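Local coordinates for protein helicase of the snf2/rad54 family (Sulfolobus solfataricus, PDB 1Z5Z) that probably works as a DNA-translocating ATPase of the SWI2/SNF2 family, represented here by the C-terminal domain of its helicase-like core, at residues A[187-192]-A[215-220]; A[140-145]-A[167-172]; A[33-38]-A[95-100]; A[79-84]-A[122-127]. All coordinates share one frame; numbering follows the deposited sequence.

How the interactions relate
Interactions 1 and 2 lie within one parallel sheet, each pairing two of its strands, and their centres are about 14 Å apart with no direct touch. Interaction 3 sets the edge strand 29-35 against helix 96-110, and interaction 4 joins the turn at 79-84 to helix 122-136. Lys97 of interaction 3 ties three of them together: Lys97 NZ lies 2.8 Å from Phe190 O of interaction 1. The salt bridge from Lys97 NZ to Asp80 OD1 of interaction 4 measures 2.9 Å. Interaction 2 meets interaction 4 where the Phe142 ring reaches helix 122-136, with Phe142 CE1 3.4 Å from Lys126 CG. Interactions 2 and 3 stay apart, their nearest atoms about 8 Å from each other.

Interaction 1: residues A[187-192]-A[215-220]; sequences VIHFDR and VIVHKL
Leu220 fills the angle between Ile188 and the ring of Phe190: its CD1 lies 3.7 Å from Phe190 CD1, while its CG is 3.9 Å from Ile188 CG2. Phe190 has already left the strand, but with CG anti to the backbone N (chi1 -158°) the CD1-CE1 side of its ring comes obliquely against Leu220 CD1. Beside this apolar patch the two strands run parallel and in register, Val187 beside Val217, Ile188 beside His218 and His189 beside Lys219. Four backbone bonds alternate along the ladder; the shortest runs from His189 N to His218 O at 2.7 Å, and the last from Leu220 N to His189 O at 3.1 Å. Beyond it a water bridges His189 O and Leu220 O, carrying the pairing on where the strand of His189 ends.

The sheet face bearing Val187, Val217, His189 and Lys219 is more polar. Val217 CG1 sits near the plane of the His189 ring, at its edge, 3.7 Å from His189 CD2, while ND1 of that histidine bonds to Trp193. Lys219 NZ reaches Asn32, and it shares Asp231 OD2 with Arg192 NH2, which probably offsets the like charges at 4.4 Å between Arg192 NH1 and Lys219 NZ. On the other face, His218 ND1 is buried without a polar partner. At the Val187 end of the ladder, Val187 CG2 packs on Val215 CG1 at 3.6 Å. Parallel pairing in a sheet of this strand order, 1-6-5-2-4-3, fits the RecA-like fold of a helicase C-terminal domain.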
loop_
_atom_site.group_PDB
_atom_site.type_symbol
_atom_site.label_atom_id
_atom_site.label_comp_id
_atom_site.label_asym_id
_atom_site.label_seq_id
_atom_site.Cartn_x
_atom_site.Cartn_y
_atom_site.Cartn_z
ATOM N N VAL A 187 1.841 3.854 -13.306
ATOM C CA VAL A 187 2.074 4.094 -11.903
ATOM C C VAL A 187 1.214 3.097 -11.147
ATOM O O VAL A 187 0.017 2.961 -11.440
ATOM C CB VAL A 187 1.639 5.556 -11.481
ATOM C CG1 VAL A 187 1.875 5.765 -9.984
ATOM C CG2 VAL A 187 2.410 6.607 -12.282
ATOM N N ILE A 188 1.843 2.369 -10.216
ATOM C CA ILE A 188 1.121 1.435 -9.351
ATOM C C ILE A 188 1.197 1.956 -7.902
ATOM O O ILE A 188 2.313 2.096 -7.328
ATOM C CB ILE A 188 1.768 0.035 -9.351
ATOM C CG1 ILE A 188 1.634 -0.598 -10.743
ATOM C CG2 ILE A 188 1.108 -0.877 -8.286
ATOM C CD1 ILE A 188 2.318 -1.983 -10.863
ATOM N N HIS A 189 0.046 2.276 -7.315
ATOM C CA HIS A 189 0.024 2.702 -5.919
ATOM C C HIS A 189 -0.242 1.415 -5.129
ATOM O O HIS A 189 -1.361 0.938 -5.024
ATOM C CB HIS A 189 -1.015 3.797 -5.720
ATOM C CG HIS A 189 -0.647 5.072 -6.421
ATOM N ND1 HIS A 189 0.485 5.796 -6.100
ATOM C CD2 HIS A 189 -1.211 5.703 -7.479
ATOM C CE1 HIS A 189 0.600 6.818 -6.932
ATOM N NE2 HIS A 189 -0.417 6.784 -7.777
ATOM N N PHE A 190 0.835 0.825 -4.621
ATOM C CA PHE A 190 0.767 -0.461 -3.916
ATOM C C PHE A 190 -0.109 -0.453 -2.680
ATOM O O PHE A 190 -0.760 -1.453 -2.354
ATOM C CB PHE A 190 2.173 -0.903 -3.562
ATOM C CG PHE A 190 2.296 -2.369 -3.318
ATOM C CD1 PHE A 190 2.480 -3.244 -4.395
ATOM C CD2 PHE A 190 2.226 -2.885 -2.040
ATOM C CE1 PHE A 190 2.606 -4.608 -4.201
ATOM C CE2 PHE A 190 2.342 -4.270 -1.818
ATOM C CZ PHE A 190 2.539 -5.136 -2.897
ATOM N N ASP A 191 -0.112 0.673 -1.965
ATOM C CA ASP A 191 -0.967 0.818 -0.786
ATOM C C ASP A 191 -1.260 2.317 -0.660
ATOM O O ASP A 191 -0.662 3.129 -1.379
ATOM C CB ASP A 191 -0.304 0.239 0.485
ATOM C CG ASP A 191 1.104 0.723 0.675
ATOM O OD1 ASP A 191 2.014 -0.124 0.808
ATOM O OD2 ASP A 191 1.303 1.963 0.691
ATOM N N ARG A 192 -2.183 2.664 0.226
ATOM C CA ARG A 192 -2.619 4.039 0.385
ATOM C C ARG A 192 -1.623 4.915 1.108
ATOM O O ARG A 192 -1.800 5.192 2.271
ATOM C CB ARG A 192 -3.977 4.070 1.109
ATOM C CG ARG A 192 -4.853 5.233 0.605
ATOM C CD ARG A 192 -6.189 5.374 1.304
ATOM N NE ARG A 192 -7.091 6.149 0.450
ATOM C CZ ARG A 192 -7.919 5.624 -0.458
ATOM N NH1 ARG A 192 -8.683 6.425 -1.181
ATOM N NH2 ARG A 192 -8.014 4.306 -0.631
ATOM N N VAL A 215 -0.642 8.713 -18.676
ATOM C CA VAL A 215 -0.094 7.865 -17.626
ATOM C C VAL A 215 -1.209 6.913 -17.201
ATOM O O VAL A 215 -2.327 7.360 -16.960
ATOM C CB VAL A 215 0.296 8.683 -16.390
ATOM C CG1 VAL A 215 0.840 7.752 -15.317
ATOM C CG2 VAL A 215 1.325 9.719 -16.760
ATOM N N ILE A 216 -0.943 5.615 -17.153
ATOM C CA ILE A 216 -1.982 4.691 -16.675
ATOM C C ILE A 216 -1.745 4.466 -15.177
ATOM O O ILE A 216 -0.685 3.951 -14.807
ATOM C CB ILE A 216 -1.919 3.341 -17.373
ATOM C CG1 ILE A 216 -2.273 3.522 -18.857
ATOM C CG2 ILE A 216 -2.857 2.350 -16.671
ATOM C CD1 ILE A 216 -2.451 2.224 -19.611
ATOM N N VAL A 217 -2.727 4.833 -14.342
ATOM C CA VAL A 217 -2.653 4.698 -12.882
ATOM C C VAL A 217 -3.417 3.506 -12.310
ATOM O O VAL A 217 -4.563 3.255 -12.687
ATOM C CB VAL A 217 -3.182 5.971 -12.189
ATOM C CG1 VAL A 217 -3.116 5.822 -10.693
ATOM C CG2 VAL A 217 -2.377 7.147 -12.614
ATOM N N HIS A 218 -2.783 2.758 -11.404
ATOM C CA HIS A 218 -3.427 1.607 -10.761
ATOM C C HIS A 218 -3.396 1.705 -9.225
ATOM O O HIS A 218 -2.334 1.905 -8.614
ATOM C CB HIS A 218 -2.751 0.277 -11.137
ATOM C CG HIS A 218 -2.811 -0.067 -12.591
ATOM N ND1 HIS A 218 -1.688 -0.103 -13.396
ATOM C CD2 HIS A 218 -3.846 -0.455 -13.376
ATOM C CE1 HIS A 218 -2.030 -0.504 -14.606
ATOM N NE2 HIS A 218 -3.334 -0.726 -14.621
ATOM N N LYS A 219 -4.536 1.537 -8.581
ATOM C CA LYS A 219 -4.550 1.582 -7.112
ATOM C C LYS A 219 -4.887 0.200 -6.625
ATOM O O LYS A 219 -6.004 -0.262 -6.842
ATOM C CB LYS A 219 -5.598 2.553 -6.569
ATOM C CG LYS A 219 -5.274 3.997 -6.787
ATOM C CD LYS A 219 -6.512 4.866 -6.498
ATOM C CE LYS A 219 -7.134 4.524 -5.154
ATOM N NZ LYS A 219 -8.625 4.537 -5.194
ATOM N N LEU A 220 -3.938 -0.463 -5.963
ATOM C CA LEU A 220 -4.200 -1.792 -5.477
ATOM C C LEU A 220 -5.082 -1.713 -4.229
ATOM O O LEU A 220 -4.803 -0.926 -3.317
ATOM C CB LEU A 220 -2.878 -2.506 -5.165
ATOM C CG LEU A 220 -1.874 -2.587 -6.342
ATOM C CD1 LEU A 220 -0.836 -3.635 -6.016
ATOM C CD2 LEU A 220 -2.560 -2.957 -7.662
HETATM O O HOH W 1 -3.544 1.527 -2.924
#

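Interaction 2: residues A[140-145]-A[167-172]; sequences VPFLYG and FIVLSV
Val169 O takes one hydrogen bond, from Leu143 N, at 2.7 Å the shortest of the contact, while Phe142 CA and the Phe142 ring edge also lie close. Phe142 CA adds a CA-H...O contact at 3.4 Å, and Phe142 CD2 comes to 3.5 Å from the same Val169 O. A chi1 of 179° carries the ring of Phe142 past its own carbonyl side to strand 167-171, where Val169 CG1 and Ser171 CB also touch its CD2 and CE2. Tyr144 lays its own CD1 over one face of the Phe142 ring, 3.5 Å above the plane and displaced toward the rim.

Two further backbone bonds complete the parallel ladder, Val169 N to Pro141 O and Ser171 N to Leu143 O, each 2.9 Å. Past the last of these a water accepts from Gly145 N and donates to Ser171 O, linking the two chains where direct pairing stops.

On the opposite face Leu143 and Leu170 point the same way and lie side by side, Leu143 CD1 3.8 Å from Leu170 CD2, and Ile168 CD1 also reaches Leu143 CD1. At the start of the pairing Val140 CG1 nestles against Val169 CG2 at 3.6 Å. The unit is a beta-alpha-beta crossover: helix 149-161 connects the two strands and covers Pro141, Leu143 and Ile168, helix 122-136 lies against Val140, Phe142 and Ser171, and strand 115-119 flanks 167-171 on its other side, leaving 142-143 as an outermost strand of the sheet.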
loop_
_atom_site.group_PDB
_atom_site.type_symbol
_atom_site.label_atom_id
_atom_site.label_comp_id
_atom_site.label_asym_id
_atom_site.label_seq_id
_atom_site.Cartn_x
_atom_site.Cartn_y
_atom_site.Cartn_z
ATOM N N VAL A 140 16.454 -2.108 -10.632
ATOM C CA VAL A 140 15.279 -1.439 -10.065
ATOM C C VAL A 140 15.712 -0.406 -9.018
ATOM O O VAL A 140 15.896 -0.731 -7.848
ATOM C CB VAL A 140 14.313 -2.483 -9.426
ATOM C CG1 VAL A 140 13.103 -1.776 -8.719
ATOM C CG2 VAL A 140 13.837 -3.470 -10.520
ATOM N N PRO A 141 15.912 0.846 -9.442
ATOM C CA PRO A 141 16.317 1.881 -8.494
ATOM C C PRO A 141 15.246 2.060 -7.424
ATOM O O PRO A 141 14.034 2.001 -7.714
ATOM C CB PRO A 141 16.530 3.111 -9.376
ATOM C CG PRO A 141 15.906 2.724 -10.714
ATOM C CD PRO A 141 16.027 1.297 -10.842
ATOM N N PHE A 142 15.697 2.263 -6.194
ATOM C CA PHE A 142 14.814 2.372 -5.034
ATOM C C PHE A 142 14.919 3.718 -4.293
ATOM O O PHE A 142 15.945 3.982 -3.667
ATOM C CB PHE A 142 15.170 1.231 -4.058
ATOM C CG PHE A 142 14.360 1.214 -2.798
ATOM C CD1 PHE A 142 14.902 0.718 -1.616
ATOM C CD2 PHE A 142 13.054 1.676 -2.790
ATOM C CE1 PHE A 142 14.144 0.682 -0.427
ATOM C CE2 PHE A 142 12.283 1.650 -1.616
ATOM C CZ PHE A 142 12.824 1.152 -0.431
ATOM N N LEU A 143 13.887 4.563 -4.359
ATOM C CA LEU A 143 13.910 5.841 -3.606
ATOM C C LEU A 143 13.261 5.747 -2.215
ATOM O O LEU A 143 12.139 5.269 -2.080
ATOM C CB LEU A 143 13.182 6.959 -4.368
ATOM C CG LEU A 143 13.896 7.746 -5.475
ATOM C CD1 LEU A 143 12.987 8.858 -5.991
ATOM C CD2 LEU A 143 15.176 8.378 -4.940
ATOM N N TYR A 144 13.976 6.185 -1.176
ATOM C CA TYR A 144 13.429 6.225 0.184
ATOM C C TYR A 144 14.031 7.460 0.880
ATOM O O TYR A 144 15.041 8.024 0.427
ATOM C CB TYR A 144 13.700 4.933 0.980
ATOM C CG TYR A 144 15.151 4.493 1.051
ATOM C CD1 TYR A 144 15.738 3.782 0.005
ATOM C CD2 TYR A 144 15.943 4.791 2.175
ATOM C CE1 TYR A 144 17.070 3.373 0.067
ATOM C CE2 TYR A 144 17.288 4.387 2.246
ATOM C CZ TYR A 144 17.847 3.675 1.188
ATOM O OH TYR A 144 19.175 3.254 1.239
ATOM N N GLY A 145 13.372 7.887 1.946
ATOM C CA GLY A 145 13.764 9.075 2.693
ATOM C C GLY A 145 15.203 9.213 3.174
ATOM O O GLY A 145 15.750 10.313 3.109
ATOM N N PHE A 167 11.941 0.585 -14.357
ATOM C CA PHE A 167 11.305 0.634 -13.049
ATOM C C PHE A 167 11.934 1.604 -12.066
ATOM O O PHE A 167 13.104 2.027 -12.194
ATOM C CB PHE A 167 11.377 -0.746 -12.356
ATOM C CG PHE A 167 10.774 -1.879 -13.127
ATOM C CD1 PHE A 167 11.542 -2.611 -14.044
ATOM C CD2 PHE A 167 9.441 -2.220 -12.950
ATOM C CE1 PHE A 167 10.985 -3.670 -14.776
ATOM C CE2 PHE A 167 8.873 -3.266 -13.670
ATOM C CZ PHE A 167 9.647 -3.997 -14.592
ATOM N N ILE A 168 11.120 1.964 -11.087
ATOM C CA ILE A 168 11.586 2.747 -9.942
ATOM C C ILE A 168 10.624 2.441 -8.800
ATOM O O ILE A 168 9.421 2.400 -9.003
ATOM C CB ILE A 168 11.661 4.276 -10.210
ATOM C CG1 ILE A 168 12.257 4.962 -8.973
ATOM C CG2 ILE A 168 10.275 4.862 -10.598
ATOM C CD1 ILE A 168 12.936 6.305 -9.290
ATOM N N VAL A 169 11.145 2.186 -7.603
ATOM C CA VAL A 169 10.279 1.896 -6.462
ATOM C C VAL A 169 10.493 3.051 -5.496
ATOM O O VAL A 169 11.617 3.543 -5.338
ATOM C CB VAL A 169 10.616 0.519 -5.794
ATOM C CG1 VAL A 169 9.812 0.353 -4.535
ATOM C CG2 VAL A 169 10.284 -0.650 -6.748
ATOM N N LEU A 170 9.400 3.530 -4.916
ATOM C CA LEU A 170 9.470 4.657 -3.982
ATOM C C LEU A 170 8.718 4.345 -2.709
ATOM O O LEU A 170 7.576 3.885 -2.741
ATOM C CB LEU A 170 8.827 5.905 -4.594
ATOM C CG LEU A 170 9.414 6.391 -5.933
ATOM C CD1 LEU A 170 8.628 5.810 -7.146
ATOM C CD2 LEU A 170 9.332 7.877 -5.923
ATOM N N SER A 171 9.354 4.574 -1.578
ATOM C CA SER A 171 8.645 4.346 -0.350
ATOM C C SER A 171 8.543 5.732 0.223
ATOM O O SER A 171 9.561 6.406 0.392
ATOM C CB SER A 171 9.436 3.434 0.581
ATOM O OG SER A 171 10.360 4.193 1.331
ATOM N N VAL A 172 7.316 6.193 0.430
ATOM C CA VAL A 172 7.067 7.516 1.002
ATOM C C VAL A 172 6.460 7.271 2.378
ATOM O O VAL A 172 5.311 6.827 2.485
ATOM C CB VAL A 172 6.065 8.332 0.125
ATOM C CG1 VAL A 172 5.924 9.751 0.694
ATOM C CG2 VAL A 172 6.547 8.371 -1.356
HETATM O O HOH W 2 10.876 7.059 2.849
#

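Interaction 3: residues A[33-38]-A[95-100]; sequences VYCNLT and SGKMIR
This is a strand-on-helix contact at the edge strand of the sheet, where the end of strand 29-35 and the turn after it pass over the start of helix 96-110, the short axes 8.3 Å apart at closest and inclined at 132°. Backbone comes against backbone at Gly96. Having no side chain, it lets its CA approach Asn36 O to 3.2 Å in a CA-H...O contact, and Cys35 CB lies 4.0 Å from Gly96 O. Thr38 adds its methyl, CG2 standing 3.7 Å from Gly96 N, while Thr38 OG1 caps the next helix by accepting from Gln41 N; the side chain of Gln41 in turn takes the hydrogen of Gly96 N.

Farther along the helix, Arg100 folds back over the strand. Bends at chi2 (-73°) and chi3 (-116°) lay its guanidinium flat against Val33, whose CG1 sits over the centre of one face, 3.5 Å from Arg100 CZ. Its aliphatic part serves Cys35, with Arg100 CG 3.6 Å from Cys35 SG, and Arg100 NH1 hovers 3.5 Å from Tyr34 O, which lies obliquely to the guanidinium plane.

The helix start is itself well fixed: Ser95 OG, the N-cap, receives Met98 N in a nearly straight 2.9 Å bond and also bonds to Asp80 O. Lys97 NZ runs away from the strand to Glu227, Asp80 and Phe190 O. Around the contact, strand 216-222 pairs with 29-35 and sends Leu220 and Ser222 against Lys97, helix 39-55 begins directly after Thr38, and Met98 faces helix 122-136.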
loop_
_atom_site.group_PDB
_atom_site.type_symbol
_atom_site.label_atom_id
_atom_site.label_comp_id
_atom_site.label_asym_id
_atom_site.label_seq_id
_atom_site.Cartn_x
_atom_site.Cartn_y
_atom_site.Cartn_z
ATOM N N VAL A 33 -7.624 -1.614 -8.563
ATOM C CA VAL A 33 -7.316 -2.976 -8.960
ATOM C C VAL A 33 -7.569 -3.794 -7.685
ATOM O O VAL A 33 -6.844 -3.666 -6.692
ATOM C CB VAL A 33 -5.846 -3.097 -9.423
ATOM C CG1 VAL A 33 -5.412 -4.576 -9.485
ATOM C CG2 VAL A 33 -5.683 -2.423 -10.804
ATOM N N TYR A 34 -8.635 -4.594 -7.694
ATOM C CA TYR A 34 -9.003 -5.409 -6.529
ATOM C C TYR A 34 -8.218 -6.694 -6.476
ATOM O O TYR A 34 -8.162 -7.466 -7.434
ATOM C CB TYR A 34 -10.496 -5.690 -6.538
ATOM C CG TYR A 34 -11.267 -4.403 -6.452
ATOM C CD1 TYR A 34 -11.478 -3.787 -5.232
ATOM C CD2 TYR A 34 -11.712 -3.752 -7.615
ATOM C CE1 TYR A 34 -12.108 -2.534 -5.149
ATOM C CE2 TYR A 34 -12.346 -2.504 -7.552
ATOM C CZ TYR A 34 -12.535 -1.909 -6.311
ATOM O OH TYR A 34 -13.153 -0.697 -6.214
ATOM N N CYS A 35 -7.601 -6.908 -5.332
ATOM C CA CYS A 35 -6.757 -8.054 -5.143
ATOM C C CYS A 35 -7.216 -8.803 -3.922
ATOM O O CYS A 35 -7.323 -8.234 -2.838
ATOM C CB CYS A 35 -5.299 -7.611 -4.921
ATOM S SG CYS A 35 -4.634 -6.348 -6.032
ATOM N N ASN A 36 -7.462 -10.095 -4.107
ATOM C CA ASN A 36 -7.893 -10.972 -3.040
ATOM C C ASN A 36 -6.671 -11.334 -2.198
ATOM O O ASN A 36 -5.570 -11.501 -2.722
ATOM C CB ASN A 36 -8.500 -12.266 -3.628
ATOM C CG ASN A 36 -9.711 -11.990 -4.516
ATOM O OD1 ASN A 36 -10.739 -11.488 -4.042
ATOM N ND2 ASN A 36 -9.584 -12.280 -5.805
ATOM N N LEU A 37 -6.880 -11.441 -0.895
ATOM C CA LEU A 37 -5.826 -11.837 0.010
ATOM C C LEU A 37 -5.638 -13.344 -0.198
ATOM O O LEU A 37 -6.565 -14.048 -0.610
ATOM C CB LEU A 37 -6.278 -11.624 1.448
ATOM C CG LEU A 37 -6.405 -10.193 1.959
ATOM C CD1 LEU A 37 -6.983 -10.237 3.362
ATOM C CD2 LEU A 37 -4.999 -9.529 1.939
ATOM N N THR A 38 -4.443 -13.821 0.103
ATOM C CA THR A 38 -4.136 -15.234 0.031
ATOM C C THR A 38 -4.676 -15.822 1.353
ATOM O O THR A 38 -4.870 -15.098 2.327
ATOM C CB THR A 38 -2.637 -15.457 0.089
ATOM O OG1 THR A 38 -2.167 -14.887 1.313
ATOM C CG2 THR A 38 -1.908 -14.821 -1.117
ATOM N N SER A 95 1.542 -12.965 -1.557
ATOM C CA SER A 95 0.787 -11.717 -1.573
ATOM C C SER A 95 -0.214 -11.500 -2.739
ATOM O O SER A 95 0.172 -11.407 -3.884
ATOM C CB SER A 95 1.805 -10.532 -1.488
ATOM O OG SER A 95 1.206 -9.302 -1.916
ATOM N N GLY A 96 -1.501 -11.399 -2.425
ATOM C CA GLY A 96 -2.487 -11.121 -3.467
ATOM C C GLY A 96 -2.069 -9.926 -4.320
ATOM O O GLY A 96 -2.197 -9.985 -5.546
ATOM N N LYS A 97 -1.558 -8.856 -3.676
ATOM C CA LYS A 97 -1.095 -7.640 -4.364
ATOM C C LYS A 97 0.121 -7.860 -5.249
ATOM O O LYS A 97 0.182 -7.361 -6.370
ATOM C CB LYS A 97 -0.751 -6.516 -3.342
ATOM C CG LYS A 97 -1.968 -5.827 -2.725
ATOM C CD LYS A 97 -1.551 -4.530 -2.000
ATOM C CE LYS A 97 -2.714 -3.913 -1.272
ATOM N NZ LYS A 97 -2.266 -2.788 -0.427
ATOM N N MET A 98 1.112 -8.580 -4.727
ATOM C CA MET A 98 2.316 -8.892 -5.489
ATOM C C MET A 98 1.906 -9.715 -6.714
ATOM O O MET A 98 2.423 -9.520 -7.807
ATOM C CB MET A 98 3.281 -9.720 -4.631
ATOM C CG MET A 98 4.616 -9.088 -4.278
ATOM S SD MET A 98 4.991 -7.372 -4.729
ATOM C CE MET A 98 5.724 -7.734 -6.244
ATOM N N ILE A 99 0.974 -10.639 -6.529
ATOM C CA ILE A 99 0.534 -11.469 -7.642
ATOM C C ILE A 99 -0.072 -10.595 -8.741
ATOM O O ILE A 99 0.219 -10.803 -9.916
ATOM C CB ILE A 99 -0.491 -12.522 -7.161
ATOM C CG1 ILE A 99 0.230 -13.622 -6.393
ATOM C CG2 ILE A 99 -1.281 -13.107 -8.361
ATOM C CD1 ILE A 99 -0.693 -14.408 -5.440
ATOM N N ARG A 100 -0.910 -9.625 -8.377
ATOM C CA ARG A 100 -1.486 -8.775 -9.404
ATOM C C ARG A 100 -0.426 -7.835 -9.965
ATOM O O ARG A 100 -0.475 -7.482 -11.144
ATOM C CB ARG A 100 -2.659 -7.939 -8.863
ATOM C CG ARG A 100 -3.891 -8.743 -8.552
ATOM C CD ARG A 100 -4.587 -9.190 -9.830
ATOM N NE ARG A 100 -5.909 -8.583 -9.932
ATOM C CZ ARG A 100 -6.267 -7.720 -10.879
ATOM N NH1 ARG A 100 -7.501 -7.216 -10.872
ATOM N NH2 ARG A 100 -5.397 -7.368 -11.832
#

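Interaction 4: residues A[79-84]-A[122-127]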
loop_
_atom_site.group_PDB
_atom_site.type_symbol
_atom_site.label_atom_id
_atom_site.label_comp_id
_atom_site.label_asym_id
_atom_site.label_seq_id
_atom_site.Cartn_x
_atom_site.Cartn_y
_atom_site.Cartn_z
ATOM N N VAL A 79 -1.903 -6.828 4.549
ATOM C CA VAL A 79 -2.469 -6.816 3.193
ATOM C C VAL A 79 -1.459 -6.521 2.092
ATOM O O VAL A 79 -1.782 -6.658 0.905
ATOM C CB VAL A 79 -3.657 -5.836 3.059
ATOM C CG1 VAL A 79 -4.754 -6.224 4.101
ATOM C CG2 VAL A 79 -3.181 -4.394 3.261
ATOM N N ASP A 80 -0.240 -6.120 2.477
ATOM C CA ASP A 80 0.818 -5.848 1.517
ATOM C C ASP A 80 1.616 -7.137 1.333
ATOM O O ASP A 80 1.808 -7.588 0.236
ATOM C CB ASP A 80 1.760 -4.747 2.046
ATOM C CG ASP A 80 1.335 -3.358 1.624
ATOM O OD1 ASP A 80 0.165 -3.181 1.152
ATOM O OD2 ASP A 80 2.177 -2.445 1.765
ATOM N N HIS A 81 2.117 -7.708 2.431
ATOM C CA HIS A 81 2.903 -8.932 2.341
ATOM C C HIS A 81 3.164 -9.529 3.717
ATOM O O HIS A 81 3.738 -8.875 4.604
ATOM C CB HIS A 81 4.233 -8.656 1.659
ATOM C CG HIS A 81 4.904 -9.887 1.132
ATOM N ND1 HIS A 81 5.259 -10.953 1.937
ATOM C CD2 HIS A 81 5.247 -10.236 -0.133
ATOM C CE1 HIS A 81 5.786 -11.906 1.190
ATOM N NE2 HIS A 81 5.792 -11.494 -0.070
ATOM N N PRO A 82 2.774 -10.795 3.912
ATOM C CA PRO A 82 2.987 -11.421 5.212
ATOM C C PRO A 82 4.425 -11.362 5.740
ATOM O O PRO A 82 4.633 -11.363 6.949
ATOM C CB PRO A 82 2.490 -12.851 4.993
ATOM C CG PRO A 82 2.602 -13.062 3.527
ATOM C CD PRO A 82 2.145 -11.739 2.972
ATOM N N ALA A 83 5.415 -11.280 4.863
ATOM C CA ALA A 83 6.817 -11.241 5.343
ATOM C C ALA A 83 7.195 -9.981 6.154
ATOM O O ALA A 83 8.202 -9.976 6.891
ATOM C CB ALA A 83 7.765 -11.387 4.175
ATOM N N LEU A 84 6.418 -8.903 6.017
ATOM C CA LEU A 84 6.735 -7.675 6.775
ATOM C C LEU A 84 6.585 -7.931 8.297
ATOM O O LEU A 84 7.175 -7.233 9.105
ATOM C CB LEU A 84 5.786 -6.532 6.367
ATOM C CG LEU A 84 5.873 -6.042 4.919
ATOM C CD1 LEU A 84 4.649 -5.218 4.564
ATOM C CD2 LEU A 84 7.157 -5.214 4.745
ATOM N N VAL A 122 9.034 1.381 3.845
ATOM C CA VAL A 122 10.352 1.165 3.285
ATOM C C VAL A 122 10.568 -0.340 3.082
ATOM O O VAL A 122 11.179 -0.755 2.086
ATOM C CB VAL A 122 11.497 1.678 4.235
ATOM C CG1 VAL A 122 12.815 1.295 3.661
ATOM C CG2 VAL A 122 11.455 3.201 4.429
ATOM N N ASP A 123 10.076 -1.171 4.007
ATOM C CA ASP A 123 10.302 -2.604 3.883
ATOM C C ASP A 123 9.569 -3.237 2.717
ATOM O O ASP A 123 10.091 -4.157 2.070
ATOM C CB ASP A 123 9.952 -3.318 5.194
ATOM C CG ASP A 123 10.915 -2.957 6.301
ATOM O OD1 ASP A 123 12.089 -2.715 5.956
ATOM O OD2 ASP A 123 10.511 -2.905 7.483
ATOM N N MET A 124 8.362 -2.753 2.445
ATOM C CA MET A 124 7.621 -3.278 1.307
ATOM C C MET A 124 8.378 -2.854 0.043
ATOM O O MET A 124 8.498 -3.628 -0.895
ATOM C CB MET A 124 6.186 -2.737 1.268
ATOM C CG MET A 124 5.309 -3.551 0.265
ATOM S SD MET A 124 5.237 -5.336 0.674
ATOM C CE MET A 124 5.586 -6.051 -0.917
ATOM N N GLY A 125 8.898 -1.619 0.043
ATOM C CA GLY A 125 9.650 -1.134 -1.100
ATOM C C GLY A 125 10.804 -2.066 -1.435
ATOM O O GLY A 125 11.032 -2.360 -2.622
ATOM N N LYS A 126 11.542 -2.529 -0.418
ATOM C CA LYS A 126 12.672 -3.433 -0.655
ATOM C C LYS A 126 12.213 -4.787 -1.192
ATOM O O LYS A 126 12.848 -5.358 -2.082
ATOM C CB LYS A 126 13.459 -3.636 0.636
ATOM C CG LYS A 126 14.238 -2.425 1.048
ATOM C CD LYS A 126 14.806 -2.613 2.442
ATOM C CE LYS A 126 15.962 -1.662 2.653
ATOM N NZ LYS A 126 16.527 -1.765 4.021
ATOM N N ILE A 127 11.118 -5.312 -0.650
ATOM C CA ILE A 127 10.591 -6.591 -1.117
ATOM C C ILE A 127 10.214 -6.478 -2.612
ATOM O O ILE A 127 10.596 -7.313 -3.443
ATOM C CB ILE A 127 9.356 -7.014 -0.269
ATOM C CG1 ILE A 127 9.829 -7.567 1.086
ATOM C CG2 ILE A 127 8.507 -8.040 -1.035
ATOM C CD1 ILE A 127 8.712 -7.747 2.100
HETATM O O HOH W 3 8.887 -5.242 8.316
#
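Met124 and Leu84 make the tightly packed part of this contact, whereas the carboxylate of the exposed Asp123 faces a wetter margin. The methionine chain bends at chi2 (58°), which brings Met124 SD to 3.6 Å from His81 CB and Met124 CG to 3.6 Å from Asp80 OD2; the other oxygen, Asp80 OD1, is in a salt bridge with Lys97 NZ. Leu84 CD1 meets the same Met124 SD at 3.9 Å, the two side chains crossing at about a right angle, and Leu84 CD2 comes closest of all, 3.4 Å from Asp123 CB. Next to them Ile127 CG2 lies 4.0 Å from His81 CD2, obliquely to the ring. That ring is fixed at both nitrogens: His81 ND1 accepts from Ala83 N in its own plane at 2.9 Å, capping the turn, and NE2 bonds to Ser91 O.

At the margin a water bridges the backbone Leu84 O and the Asp123 carboxylate, donating to Asp123 OD2 at 3.0 Å.

Helix 39-55 backs the turn through Val79 and Pro82, helix 96-110 starts beside Asp80, and strand 115-119 offers Thr119 to both Asp80 and Met124, while helix 122-136 also meets Phe142 of strand 142-143 through Val122 and Lys126.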